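Local coordinates for probable chitinase A (PDB 4TX8), which probably hydrolyses chitin as a family 18 endochitinase, carrying a small carbohydrate-binding module ahead of its catalytic barrel, at residues A[29-34]-A[56-61]; A[293-298]-A[356-361]. All blocks are in the same frame, centred on the assembly; numbering follows the deposited sequence.

Contact 1 (A[29-34]-A[56-61]); sequences WAEGTA and AYVGAN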
loop_
_atom_site.group_PDB
_atom_site.type_symbol
_atom_site.label_atom_id
_atom_site.label_comp_id
_atom_site.label_asym_id
_atom_site.label_seq_id
_atom_site.Cartn_x
_atom_site.Cartn_y
_atom_site.Cartn_z
ATOM N N TRP A 29 -28.032 2.743 11.215
ATOM C CA TRP A 29 -28.595 3.259 9.974
ATOM C C TRP A 29 -29.652 2.289 9.457
ATOM O O TRP A 29 -29.449 1.077 9.486
ATOM C CB TRP A 29 -27.493 3.472 8.934
ATOM C CG TRP A 29 -27.994 3.932 7.605
ATOM C CD1 TRP A 29 -28.175 5.221 7.200
ATOM C CD2 TRP A 29 -28.378 3.105 6.501
ATOM N NE1 TRP A 29 -28.650 5.248 5.911
ATOM C CE2 TRP A 29 -28.783 3.962 5.459
ATOM C CE3 TRP A 29 -28.418 1.722 6.292
ATOM C CZ2 TRP A 29 -29.227 3.484 4.229
ATOM C CZ3 TRP A 29 -28.857 1.250 5.070
ATOM C CH2 TRP A 29 -29.253 2.129 4.053
ATOM N N ALA A 30 -30.780 2.816 8.995
ATOM C CA ALA A 30 -31.867 1.965 8.521
ATOM C C ALA A 30 -32.669 2.640 7.417
ATOM O O ALA A 30 -32.967 3.831 7.491
ATOM C CB ALA A 30 -32.781 1.580 9.679
ATOM N N GLU A 31 -33.015 1.873 6.390
ATOM C CA GLU A 31 -33.815 2.404 5.297
ATOM C C GLU A 31 -35.213 2.762 5.789
ATOM O O GLU A 31 -35.730 2.150 6.725
ATOM C CB GLU A 31 -33.883 1.407 4.138
ATOM C CG GLU A 31 -32.557 1.252 3.408
ATOM C CD GLU A 31 -32.704 0.640 2.031
ATOM O OE1 GLU A 31 -31.894 0.985 1.144
ATOM O OE2 GLU A 31 -33.620 -0.184 1.832
ATOM N N GLY A 32 -35.810 3.771 5.166
ATOM C CA GLY A 32 -37.123 4.242 5.562
ATOM C C GLY A 32 -37.055 5.323 6.623
ATOM O O GLY A 32 -38.082 5.860 7.034
ATOM N N THR A 33 -35.843 5.652 7.059
ATOM C CA THR A 33 -35.645 6.629 8.125
ATOM C C THR A 33 -35.327 8.023 7.582
ATOM O O THR A 33 -34.533 8.175 6.654
ATOM C CB THR A 33 -34.508 6.196 9.074
ATOM O OG1 THR A 33 -34.711 4.836 9.475
ATOM C CG2 THR A 33 -34.461 7.081 10.310
ATOM N N ALA A 34 -35.952 9.037 8.173
ATOM C CA ALA A 34 -35.664 10.425 7.830
ATOM C C ALA A 34 -34.539 10.965 8.706
ATOM O O ALA A 34 -34.612 10.901 9.933
ATOM C CB ALA A 34 -36.914 11.282 7.981
ATOM N N ALA A 56 -33.575 7.790 3.823
ATOM C CA ALA A 56 -32.957 6.644 3.172
ATOM C C ALA A 56 -34.051 5.749 2.611
ATOM O O ALA A 56 -34.436 4.764 3.241
ATOM C CB ALA A 56 -32.075 5.875 4.148
ATOM N N TYR A 57 -34.561 6.104 1.434
ATOM C CA TYR A 57 -35.706 5.405 0.855
ATOM C C TYR A 57 -35.413 3.923 0.659
ATOM O O TYR A 57 -34.301 3.543 0.292
ATOM C CB TYR A 57 -36.113 6.043 -0.477
ATOM C CG TYR A 57 -36.485 7.504 -0.363
ATOM C CD1 TYR A 57 -37.660 7.894 0.269
ATOM C CD2 TYR A 57 -35.664 8.493 -0.887
ATOM C CE1 TYR A 57 -38.003 9.228 0.381
ATOM C CE2 TYR A 57 -35.997 9.831 -0.780
ATOM C CZ TYR A 57 -37.169 10.194 -0.147
ATOM O OH TYR A 57 -37.510 11.523 -0.035
ATOM N N VAL A 58 -36.418 3.093 0.919
ATOM C CA VAL A 58 -36.260 1.645 0.846
ATOM C C VAL A 58 -35.896 1.207 -0.573
ATOM O O VAL A 58 -36.489 1.669 -1.547
ATOM C CB VAL A 58 -37.546 0.915 1.321
ATOM C CG1 VAL A 58 -38.777 1.409 0.555
ATOM C CG2 VAL A 58 -37.391 -0.592 1.204
ATOM N N GLY A 59 -34.893 0.341 -0.682
ATOM C CA GLY A 59 -34.468 -0.185 -1.968
ATOM C C GLY A 59 -33.453 0.676 -2.700
ATOM O O GLY A 59 -32.982 0.307 -3.774
ATOM N N ALA A 60 -33.111 1.825 -2.124
ATOM C CA ALA A 60 -32.180 2.750 -2.765
ATOM C C ALA A 60 -30.726 2.438 -2.402
ATOM O O ALA A 60 -29.810 2.787 -3.147
ATOM C CB ALA A 60 -32.521 4.186 -2.391
ATOM N N ASN A 61 -30.533 1.778 -1.260
ATOM C CA ASN A 61 -29.209 1.429 -0.734
ATOM C C ASN A 61 -28.278 2.638 -0.592
ATOM O O ASN A 61 -27.098 2.580 -0.946
ATOM C CB ASN A 61 -28.547 0.361 -1.607
ATOM C CG ASN A 61 -27.337 -0.270 -0.940
ATOM O OD1 ASN A 61 -27.322 -0.485 0.274
ATOM N ND2 ASN A 61 -26.305 -0.547 -1.729
HETATM O O HOH W 1 -31.550 3.840 1.228
#

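Contact 2 (A[293-298]-A[356-361]); sequences YYNNGG and ANSGFV. With MG (magnesium ion), chain C.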
loop_
_atom_site.group_PDB
_atom_site.type_symbol
_atom_site.label_atom_id
_atom_site.label_comp_id
_atom_site.label_asym_id
_atom_site.label_seq_id
_atom_site.Cartn_x
_atom_site.Cartn_y
_atom_site.Cartn_z
ATOM N N TYR A 293 -1.196 -8.387 -4.159
ATOM C CA TYR A 293 -1.779 -9.678 -4.490
ATOM C C TYR A 293 -3.240 -9.512 -4.884
ATOM O O TYR A 293 -4.120 -10.204 -4.368
ATOM C CB TYR A 293 -1.632 -10.647 -3.317
ATOM C CG TYR A 293 -0.189 -10.921 -2.976
ATOM C CD1 TYR A 293 0.552 -11.843 -3.703
ATOM C CD2 TYR A 293 0.441 -10.250 -1.934
ATOM C CE1 TYR A 293 1.882 -12.091 -3.401
ATOM C CE2 TYR A 293 1.765 -10.492 -1.626
ATOM C CZ TYR A 293 2.480 -11.414 -2.360
ATOM O OH TYR A 293 3.800 -11.653 -2.049
ATOM N N TYR A 294 -3.495 -8.582 -5.798
ATOM C CA TYR A 294 -4.844 -8.394 -6.323
ATOM C C TYR A 294 -4.822 -7.935 -7.773
ATOM O O TYR A 294 -3.792 -7.481 -8.277
ATOM C CB TYR A 294 -5.640 -7.399 -5.467
ATOM C CG TYR A 294 -4.903 -6.143 -5.028
ATOM C CD1 TYR A 294 -4.082 -6.155 -3.906
ATOM C CD2 TYR A 294 -5.060 -4.940 -5.711
ATOM C CE1 TYR A 294 -3.420 -5.017 -3.489
ATOM C CE2 TYR A 294 -4.402 -3.790 -5.297
ATOM C CZ TYR A 294 -3.583 -3.840 -4.185
ATOM O OH TYR A 294 -2.922 -2.713 -3.760
ATOM N N ASN A 295 -5.972 -8.079 -8.431
ATOM C CA ASN A 295 -6.169 -7.677 -9.821
ATOM C C ASN A 295 -5.346 -8.473 -10.831
ATOM O O ASN A 295 -5.309 -8.117 -12.001
ATOM C CB ASN A 295 -5.854 -6.184 -10.004
ATOM C CG ASN A 295 -6.899 -5.281 -9.388
ATOM O OD1 ASN A 295 -8.001 -5.716 -9.056
ATOM N ND2 ASN A 295 -6.560 -4.006 -9.245
ATOM N N ASN A 296 -4.680 -9.541 -10.407
ATOM C CA ASN A 296 -3.846 -10.285 -11.350
ATOM C C ASN A 296 -4.000 -11.804 -11.272
ATOM O O ASN A 296 -3.111 -12.550 -11.683
ATOM C CB ASN A 296 -2.377 -9.899 -11.160
ATOM C CG ASN A 296 -2.072 -8.505 -11.680
ATOM O OD1 ASN A 296 -1.851 -8.311 -12.874
ATOM N ND2 ASN A 296 -2.079 -7.524 -10.786
ATOM N N GLY A 297 -5.142 -12.256 -10.768
ATOM C CA GLY A 297 -5.428 -13.676 -10.704
ATOM C C GLY A 297 -4.519 -14.405 -9.731
ATOM O O GLY A 297 -3.877 -13.781 -8.882
ATOM N N GLY A 298 -4.460 -15.727 -9.870
ATOM C CA GLY A 298 -3.719 -16.574 -8.955
ATOM C C GLY A 298 -2.216 -16.487 -9.109
ATOM O O GLY A 298 -1.704 -15.763 -9.961
ATOM N N ALA A 356 -10.622 -2.904 -5.342
ATOM C CA ALA A 356 -9.985 -3.647 -6.424
ATOM C C ALA A 356 -11.024 -4.424 -7.217
ATOM O O ALA A 356 -12.207 -4.393 -6.887
ATOM C CB ALA A 356 -8.925 -4.590 -5.872
ATOM N N ASN A 357 -10.581 -5.120 -8.259
ATOM C CA ASN A 357 -11.486 -5.913 -9.085
ATOM C C ASN A 357 -11.489 -7.386 -8.692
ATOM O O ASN A 357 -12.449 -8.104 -8.962
ATOM C CB ASN A 357 -11.118 -5.775 -10.563
ATOM C CG ASN A 357 -11.076 -4.332 -11.017
ATOM O OD1 ASN A 357 -12.020 -3.572 -10.804
ATOM N ND2 ASN A 357 -9.969 -3.942 -11.636
ATOM N N SER A 358 -10.407 -7.833 -8.064
ATOM C CA SER A 358 -10.292 -9.214 -7.610
ATOM C C SER A 358 -9.216 -9.317 -6.541
ATOM O O SER A 358 -8.375 -8.429 -6.423
ATOM C CB SER A 358 -9.965 -10.150 -8.774
ATOM O OG SER A 358 -8.649 -9.924 -9.251
ATOM N N GLY A 359 -9.241 -10.395 -5.765
ATOM C CA GLY A 359 -8.223 -10.615 -4.753
ATOM C C GLY A 359 -8.634 -10.151 -3.371
ATOM O O GLY A 359 -7.790 -9.968 -2.496
ATOM N N PHE A 360 -9.937 -9.971 -3.178
ATOM C CA PHE A 360 -10.482 -9.532 -1.900
ATOM C C PHE A 360 -10.229 -10.556 -0.806
ATOM O O PHE A 360 -10.261 -11.759 -1.052
ATOM C CB PHE A 360 -11.984 -9.269 -2.029
ATOM C CG PHE A 360 -12.350 -8.476 -3.245
ATOM C CD1 PHE A 360 -12.023 -7.131 -3.336
ATOM C CD2 PHE A 360 -13.014 -9.075 -4.305
ATOM C CE1 PHE A 360 -12.357 -6.396 -4.462
ATOM C CE2 PHE A 360 -13.353 -8.348 -5.431
ATOM C CZ PHE A 360 -13.024 -7.007 -5.510
ATOM N N VAL A 361 -9.980 -10.071 0.404
ATOM C CA VAL A 361 -9.754 -10.946 1.546
ATOM C C VAL A 361 -10.556 -10.479 2.754
ATOM O O VAL A 361 -10.861 -9.298 2.887
ATOM C CB VAL A 361 -8.256 -11.008 1.930
ATOM C CG1 VAL A 361 -7.438 -11.646 0.817
ATOM C CG2 VAL A 361 -7.733 -9.616 2.252
HETATM MG MG MG C . -14.374 -3.846 -6.993
HETATM O O HOH W 2 -5.290 -10.993 -2.053
HETATM O O HOH W 3 -14.425 -4.217 -9.495
HETATM O O HOH W 4 -15.743 -5.986 -7.154
HETATM O O HOH W 5 -13.383 -1.574 -7.390
#

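Contact 1 (A[29-34]-A[56-61])
E31 grips the 56-61 segment with both carboxylate oxygens, OE2 at the turn and OE1 just after it, joining two type II beta turns, A30-T33 and Y57-A60, at the surface of a family 5/12 carbohydrate-binding module. Its OE2 accepts from the backbone N of G59 at 2.9 Å, a nearly straight bond (169°) that arrives from above the carboxylate plane. OE1 takes the N-H of N61, also at 2.9 Å, almost along its own C-O axis but bent to 141° at the hydrogen. Water 1 donates to the same OE1 and to Y57 O, so the carboxylate has three donors in all, which should restrain its rotation. The chain, extended beyond CG, carries the acid over the second turn. Next to E31 the backbones bond directly: G32 N bonds to A56 O, and A56 N returns a bond of 3.0 Å to T33 O. A56 CB meets the W29 indole obliquely, nearest at CZ2 (3.7 Å); that indole also meets Y35 and W71. G32 and G59 each hold the third position of their turn with positive phi. Within the first turn, T33 OG1 donates to A30 O at 2.8 Å from above the carbonyl plane.

Contact 2 (A[293-298]-A[356-361])
A single amide oxygen, N295 OD1, faces two successive backbone N-H groups of the 356-361 loop. N357 N donates to it at 2.8 Å in the carbonyl plane, with 158° at the hydrogen; S358 N adds a weak bond at 3.4 Å. With CG anti to its own carbonyl carbon (chi1 -72°), N295 directs the amide at the N357-S358 backbone, and the side-chain amide of N357 lies obliquely beside it, the two planes 27° apart. In return, N295 N donates to S358 O at 3.2 Å, approaching from above that carbonyl's plane. Y294 packs next to it: its CD2 is 3.9 Å from A356 CB, while its hydroxyl bonds to a citrate, probably from the crystallisation liquor; S358 OG bonds to E310 OE2 and to a separate citrate. G359, with positive phi, lies close against Y294, its CA 4.2 Å from Y294 CB, and water 2 bridges Y293 O and G359 O with 2.7 Å bonds to each. On the far side of the loop, A356 O binds the magnesium ion at 2.2 Å, together with R353 O and three waters; N357 OD1 accepts from one of these, water 3. Both loops follow parallel neighbours, strands 288-292 and 345-350, so this is loop-to-loop pairing at the C-terminal ends of barrel strands, the end that carries the active site in family 18 TIM barrels.

How the contacts relate
Contact 1 comes first along the chain, contact 2 well after it, and they belong to different modules: 29-34 with 56-61 in the family 5/12 carbohydrate-binding module, 293-298 with 356-361 in the GH18 barrel. Their centres are about 31 Å apart, their nearest atoms about 15 Å. No strand or helix is common to both. Contact 1 joins loops flanking the short strands 34-35 and 54-55, its centre about 34 Å from that of the chain; contact 2, centred about 14 Å from it, joins loops following adjacent barrel strands. The arrangement is consistent with separate binding and catalytic modules. The small module nonetheless comes near the barrel: the N61 side chain is about 13 Å from the magnesium ion of contact 2.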